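Local coordinates for proteasome assembly chaperone family protein (Pyrococcus furiosus, PDB 3VR0) that probably activates the archaeal proteasome, as a homolog of proteasome assembly chaperones that assembles from several copies of one chain, at residues F120-Q131 with L195-M205. Numbering follows the deposited sequence.
Sequences FEVAGKMLDFVQ and LLLGIGKLRGM
With its chain extended from CG to NE (chi2 174°, chi3 -177°), Arg203 reaches from the C-terminal end of helix 192-202 to Asp128 and Gln131 on helix 116-131. NH1 and NH2 both close on the single atom Asp128 OD1, NH1 at 2.6 Å in a salt bridge and NH2 from above the carboxylate plane. NH1 also donates to Gln131 OE1 (2.7 Å), which lies in the guanidinium plane, while Leu127 CB sits 3.7 Å above one face. Edge bonds and apolar cover together fix the rotation of the guanidinium; an alanine here would probably leave Asp128 without its countercharge and uncover Leu127 CB.

Farther in, segments 120-131 and 195-202 cross at -60°, and Ala123 CB meets Ile199 CD1 at 3.7 Å. Leu127 wedges CD1 against Ile199 CG2 and turns CD2 to Met205 CE, 3.9 Å away. At the other end Leu195 CD1 stands over the centre of the Phe120 ring, a CH-pi contact 4.0 Å from the centroid. Gly204, with positive phi, closes a Schellman motif, Met205 N bonding back to Gly200 O and Gly204 N to Lys201 O, and the chain turns into strand 206-214. Both helices pack on strands 34-37 and 137-145 of the main PAC2 sheet, and Phe120 and Leu195 also touch the second subunit. The chemistry is thus divided: a buried apolar seam joins the helices, and a partly exposed ion pair clasps its edge.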
# COMPACT_ATOMS: atom_id res chain seq x y z
N PHE C 120 6.85 -11.44 2.16
CA PHE C 120 6.47 -12.82 2.09
C PHE C 120 6.72 -13.37 0.70
O PHE C 120 7.14 -14.50 0.55
CB PHE C 120 5.00 -13.06 2.48
CG PHE C 120 4.73 -12.96 3.97
CD1 PHE C 120 4.70 -14.11 4.75
CD2 PHE C 120 4.56 -11.72 4.58
CE1 PHE C 120 4.48 -14.02 6.13
CE2 PHE C 120 4.36 -11.62 5.94
CZ PHE C 120 4.31 -12.76 6.72
N GLU C 121 6.39 -12.57 -0.33
CA GLU C 121 6.59 -12.97 -1.69
C GLU C 121 8.07 -13.16 -2.03
O GLU C 121 8.39 -14.13 -2.66
CB GLU C 121 6.06 -11.93 -2.65
CG GLU C 121 5.63 -12.58 -3.89
CD GLU C 121 5.84 -11.72 -5.08
OE1 GLU C 121 7.00 -11.30 -5.30
OE2 GLU C 121 4.85 -11.48 -5.79
N VAL C 122 8.95 -12.24 -1.62
CA VAL C 122 10.39 -12.39 -1.88
C VAL C 122 10.94 -13.64 -1.11
O VAL C 122 11.59 -14.52 -1.71
CB VAL C 122 11.17 -11.11 -1.50
CG1 VAL C 122 12.74 -11.38 -1.45
CG2 VAL C 122 10.83 -9.97 -2.45
N ALA C 123 10.68 -13.74 0.19
CA ALA C 123 11.07 -14.91 0.98
C ALA C 123 10.60 -16.26 0.40
O ALA C 123 11.32 -17.25 0.39
CB ALA C 123 10.54 -14.78 2.39
N GLY C 124 9.34 -16.29 -0.04
CA GLY C 124 8.75 -17.45 -0.65
C GLY C 124 9.48 -17.83 -1.95
O GLY C 124 9.77 -19.02 -2.15
N LYS C 125 9.77 -16.85 -2.83
CA LYS C 125 10.53 -17.14 -4.06
C LYS C 125 11.95 -17.65 -3.73
O LYS C 125 12.43 -18.57 -4.38
CB LYS C 125 10.68 -15.92 -4.97
CG LYS C 125 9.42 -15.57 -5.77
CD LYS C 125 9.16 -16.56 -6.95
CE LYS C 125 10.37 -16.70 -7.86
NZ LYS C 125 9.99 -17.53 -9.05
N MET C 126 12.60 -17.04 -2.75
CA MET C 126 13.92 -17.55 -2.30
C MET C 126 13.82 -18.99 -1.85
O MET C 126 14.70 -19.79 -2.18
CB MET C 126 14.52 -16.76 -1.17
CG MET C 126 14.88 -15.37 -1.56
SD MET C 126 15.72 -14.52 -0.18
CE MET C 126 16.08 -13.03 -1.11
N LEU C 127 12.77 -19.31 -1.07
CA LEU C 127 12.63 -20.69 -0.62
C LEU C 127 12.33 -21.64 -1.79
O LEU C 127 12.85 -22.74 -1.75
CB LEU C 127 11.61 -20.89 0.52
CG LEU C 127 12.07 -20.14 1.79
CD1 LEU C 127 10.94 -19.93 2.73
CD2 LEU C 127 13.26 -20.79 2.51
N ASP C 128 11.49 -21.24 -2.77
CA ASP C 128 11.17 -22.15 -3.89
C ASP C 128 12.47 -22.47 -4.65
O ASP C 128 12.66 -23.56 -5.15
CB ASP C 128 10.17 -21.55 -4.92
CG ASP C 128 8.76 -21.27 -4.33
OD1 ASP C 128 8.36 -21.83 -3.28
OD2 ASP C 128 8.04 -20.46 -4.94
N PHE C 129 13.30 -21.47 -4.80
CA PHE C 129 14.50 -21.62 -5.59
C PHE C 129 15.50 -22.60 -4.89
O PHE C 129 16.00 -23.52 -5.50
CB PHE C 129 15.11 -20.25 -5.81
CG PHE C 129 16.41 -20.28 -6.55
CD1 PHE C 129 16.50 -20.90 -7.83
CD2 PHE C 129 17.56 -19.77 -5.97
CE1 PHE C 129 17.74 -20.94 -8.52
CE2 PHE C 129 18.81 -19.79 -6.67
CZ PHE C 129 18.90 -20.38 -7.93
N VAL C 130 15.72 -22.38 -3.61
CA VAL C 130 16.70 -23.11 -2.84
C VAL C 130 16.29 -24.60 -2.63
O VAL C 130 17.14 -25.51 -2.62
CB VAL C 130 16.95 -22.23 -1.60
CG1 VAL C 130 16.50 -22.77 -0.29
CG2 VAL C 130 18.22 -21.38 -1.68
N GLN C 131 14.99 -24.85 -2.52
CA GLN C 131 14.47 -26.20 -2.50
C GLN C 131 14.67 -26.96 -3.83
O GLN C 131 14.67 -28.18 -3.83
CB GLN C 131 12.98 -26.22 -2.13
CG GLN C 131 12.66 -25.93 -0.65
CD GLN C 131 11.15 -26.06 -0.40
OE1 GLN C 131 10.35 -25.25 -0.88
NE2 GLN C 131 10.78 -27.08 0.34
N LEU C 195 11.45 -14.36 8.33
CA LEU C 195 10.47 -15.02 7.44
C LEU C 195 11.02 -16.30 6.77
O LEU C 195 10.26 -17.27 6.61
CB LEU C 195 10.02 -14.08 6.32
CG LEU C 195 9.13 -12.88 6.70
CD1 LEU C 195 8.46 -12.34 5.48
CD2 LEU C 195 8.09 -13.32 7.80
N LEU C 196 12.32 -16.30 6.41
CA LEU C 196 12.88 -17.56 5.81
C LEU C 196 12.66 -18.73 6.70
O LEU C 196 12.30 -19.81 6.23
CB LEU C 196 14.35 -17.42 5.44
CG LEU C 196 14.55 -16.40 4.31
CD1 LEU C 196 16.07 -16.11 4.07
CD2 LEU C 196 13.89 -16.86 3.04
N LEU C 197 12.85 -18.53 8.00
CA LEU C 197 12.66 -19.65 8.94
C LEU C 197 11.18 -19.92 9.16
O LEU C 197 10.73 -21.09 9.15
CB LEU C 197 13.34 -19.36 10.29
CG LEU C 197 14.86 -19.19 10.19
CD1 LEU C 197 15.38 -18.75 11.54
CD2 LEU C 197 15.56 -20.53 9.77
N GLY C 198 10.41 -18.84 9.33
CA GLY C 198 8.94 -19.01 9.62
C GLY C 198 8.21 -19.68 8.49
O GLY C 198 7.44 -20.61 8.69
N ILE C 199 8.47 -19.22 7.27
CA ILE C 199 7.87 -19.83 6.10
C ILE C 199 8.51 -21.16 5.83
O ILE C 199 7.82 -22.14 5.48
CB ILE C 199 7.99 -18.92 4.85
CG1 ILE C 199 7.31 -17.54 5.12
CG2 ILE C 199 7.32 -19.61 3.64
CD1 ILE C 199 7.71 -16.46 4.12
N GLY C 200 9.82 -21.24 6.01
CA GLY C 200 10.50 -22.52 5.78
C GLY C 200 9.89 -23.63 6.61
O GLY C 200 9.64 -24.74 6.13
N LYS C 201 9.61 -23.30 7.87
CA LYS C 201 9.02 -24.26 8.81
C LYS C 201 7.65 -24.82 8.35
O LYS C 201 7.33 -26.00 8.56
CB LYS C 201 8.88 -23.52 10.13
CG LYS C 201 8.28 -24.31 11.24
CD LYS C 201 8.11 -23.36 12.40
CE LYS C 201 7.68 -24.06 13.64
NZ LYS C 201 8.30 -23.23 14.70
N LEU C 202 6.84 -23.99 7.70
CA LEU C 202 5.59 -24.45 7.09
C LEU C 202 5.82 -25.46 5.99
O LEU C 202 4.94 -26.27 5.68
CB LEU C 202 4.79 -23.29 6.49
CG LEU C 202 4.35 -22.09 7.35
CD1 LEU C 202 3.23 -21.30 6.61
CD2 LEU C 202 3.81 -22.56 8.70
N ARG C 203 6.97 -25.39 5.34
CA ARG C 203 7.25 -26.30 4.22
C ARG C 203 8.03 -27.52 4.68
O ARG C 203 8.38 -28.33 3.86
CB ARG C 203 8.11 -25.61 3.16
CG ARG C 203 7.45 -24.47 2.56
CD ARG C 203 8.44 -23.80 1.65
NE ARG C 203 7.85 -22.61 1.08
CZ ARG C 203 8.08 -22.21 -0.16
NH1 ARG C 203 8.87 -22.95 -0.95
NH2 ARG C 203 7.52 -21.10 -0.61
N GLY C 204 8.34 -27.64 5.96
CA GLY C 204 9.01 -28.85 6.44
C GLY C 204 10.51 -28.65 6.51
O GLY C 204 11.23 -29.60 6.79
N MET C 205 10.96 -27.42 6.26
CA MET C 205 12.37 -26.98 6.41
C MET C 205 12.66 -26.56 7.85
O MET C 205 11.75 -26.48 8.70
CB MET C 205 12.67 -25.81 5.45
CG MET C 205 12.41 -26.14 3.96
SD MET C 205 12.58 -24.68 2.91
CE MET C 205 14.39 -24.50 2.75